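Local atomic coordinates of pumilio homolog 23 (Arabidopsis thaliana, PDB entry 5WZI), a protein that binds RNA in a sequence-specific manner through its pumilio repeats and probably regulates the translation and stability of target mRNAs. Residues 491-496 / 525-530. Sequence-based numbering, arbitrary orientation.
Sequences KLRGHF and ASELLD
The carboxylate of E527 reaches from helix 518-529 to the loop 491-496 and grips two backbone N-H groups there, one with each oxygen. E527 OE1 accepts from G494 N at 2.7 Å in a nearly straight bond (163°); E527 OE2 accepts from F496 N at 3.0 Å along a more bent path. Both donors meet the syn side of their oxygen, somewhat out of the carboxylate plane. E527 CG lies anti to the carbonyl carbon (chi1 -63°), and the chain runs extended from there, which carries the carboxylate across to the loop. The F496 ring turns its edge to this group: F496 CD2 lies 3.6 Å from E527 OE2, with the two planes 54° apart. The next residue, L528, rests its CD2 3.5 Å from F496 O and touches F496 CB more loosely. In the all-helical pumilio superhelix, this ties the loop at the start of the eighth pumilio repeat to helix 518-529, which runs past the end of that repeat's range. With an alanine at E527 the carboxylate is gone, and the N-H groups of G494 and F496 are likely to lose their acceptors and the loop its tie to the helix. Behind the bonds, a type II turn from L492 to H495 presents G494 N, and H495 is the N-cap residue of helix 496-501, so the negative carboxylate lies near that helix's N-terminus, a placement likely to be electrostatically favourable. R493 NE stands 4.6 Å from E527 OE1; the opposite charges may attract weakly, without contact. Further out, F496 also packs on I524, L528 on V509 of helix 503-515, and H495 ND1 is hydrogen-bonded with K464 NZ.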
# COMPACT_ATOMS: atom_id res chain seq x y z
N LYS A 491 24.46 -23.90 -10.11
CA LYS A 491 25.43 -22.81 -10.04
C LYS A 491 25.48 -22.15 -8.67
O LYS A 491 26.44 -21.44 -8.36
CB LYS A 491 25.13 -21.77 -11.11
CG LYS A 491 25.54 -22.22 -12.49
CD LYS A 491 25.46 -21.10 -13.49
CE LYS A 491 24.62 -21.51 -14.67
NZ LYS A 491 24.65 -20.50 -15.76
N LEU A 492 24.47 -22.37 -7.83
CA LEU A 492 24.51 -21.87 -6.47
C LEU A 492 25.35 -22.74 -5.55
O LEU A 492 25.55 -22.36 -4.39
CB LEU A 492 23.08 -21.72 -5.92
CG LEU A 492 22.22 -20.60 -6.52
CD1 LEU A 492 20.79 -20.65 -6.01
CD2 LEU A 492 22.82 -19.26 -6.22
N ARG A 493 25.84 -23.89 -6.03
CA ARG A 493 26.61 -24.79 -5.17
C ARG A 493 27.83 -24.08 -4.63
O ARG A 493 28.50 -23.33 -5.34
CB ARG A 493 27.03 -26.05 -5.93
CG ARG A 493 25.98 -27.16 -5.94
CD ARG A 493 26.56 -28.50 -6.42
NE ARG A 493 27.13 -29.30 -5.33
CZ ARG A 493 27.48 -30.58 -5.44
NH1 ARG A 493 27.33 -31.21 -6.61
NH2 ARG A 493 27.99 -31.23 -4.40
N GLY A 494 28.14 -24.34 -3.36
CA GLY A 494 29.21 -23.65 -2.69
C GLY A 494 28.79 -22.38 -2.00
O GLY A 494 29.65 -21.71 -1.42
N HIS A 495 27.50 -22.03 -2.05
CA HIS A 495 27.00 -20.78 -1.49
C HIS A 495 25.72 -20.95 -0.68
O HIS A 495 25.21 -19.96 -0.15
CB HIS A 495 26.74 -19.75 -2.59
CG HIS A 495 27.99 -19.33 -3.31
ND1 HIS A 495 28.60 -18.11 -3.10
CD2 HIS A 495 28.74 -19.97 -4.23
CE1 HIS A 495 29.68 -18.02 -3.85
NE2 HIS A 495 29.79 -19.14 -4.55
N PHE A 496 25.19 -22.17 -0.55
CA PHE A 496 23.96 -22.30 0.21
C PHE A 496 24.17 -21.97 1.68
O PHE A 496 23.24 -21.48 2.33
CB PHE A 496 23.39 -23.70 0.06
CG PHE A 496 22.98 -24.01 -1.33
CD1 PHE A 496 21.82 -23.44 -1.86
CD2 PHE A 496 23.76 -24.84 -2.13
CE1 PHE A 496 21.44 -23.71 -3.15
CE2 PHE A 496 23.38 -25.12 -3.43
CZ PHE A 496 22.23 -24.56 -3.95
N ALA A 525 22.33 -29.96 2.02
CA ALA A 525 22.37 -30.31 3.44
C ALA A 525 23.80 -30.23 3.98
O ALA A 525 24.04 -29.65 5.04
CB ALA A 525 21.77 -31.70 3.65
N SER A 526 24.77 -30.81 3.26
CA SER A 526 26.18 -30.70 3.66
C SER A 526 26.61 -29.26 3.83
O SER A 526 27.33 -28.92 4.78
CB SER A 526 27.07 -31.38 2.63
OG SER A 526 26.61 -32.69 2.40
N GLU A 527 26.21 -28.38 2.90
CA GLU A 527 26.59 -26.98 3.01
C GLU A 527 25.91 -26.30 4.20
O GLU A 527 26.54 -25.52 4.92
CB GLU A 527 26.28 -26.25 1.71
CG GLU A 527 27.07 -26.79 0.55
CD GLU A 527 27.02 -25.86 -0.64
OE1 GLU A 527 27.14 -26.35 -1.78
OE2 GLU A 527 26.88 -24.64 -0.42
N LEU A 528 24.63 -26.61 4.43
CA LEU A 528 23.98 -26.10 5.64
C LEU A 528 24.55 -26.74 6.89
O LEU A 528 24.49 -26.14 7.98
CB LEU A 528 22.47 -26.33 5.58
CG LEU A 528 21.66 -25.59 4.53
CD1 LEU A 528 20.26 -25.40 5.04
CD2 LEU A 528 22.30 -24.26 4.22
N LEU A 529 25.09 -27.95 6.78
CA LEU A 529 25.66 -28.62 7.94
C LEU A 529 26.98 -27.97 8.36
O LEU A 529 27.30 -27.96 9.56
CB LEU A 529 25.86 -30.10 7.64
CG LEU A 529 26.35 -31.02 8.76
CD1 LEU A 529 25.38 -31.01 9.95
CD2 LEU A 529 26.53 -32.42 8.23
N ASP A 530 27.74 -27.41 7.42
CA ASP A 530 28.99 -26.75 7.75
C ASP A 530 28.80 -25.39 8.43
O ASP A 530 29.80 -24.74 8.73
CB ASP A 530 29.85 -26.57 6.50
CG ASP A 530 30.40 -27.89 5.97
OD1 ASP A 530 30.78 -28.76 6.79
OD2 ASP A 530 30.46 -28.06 4.73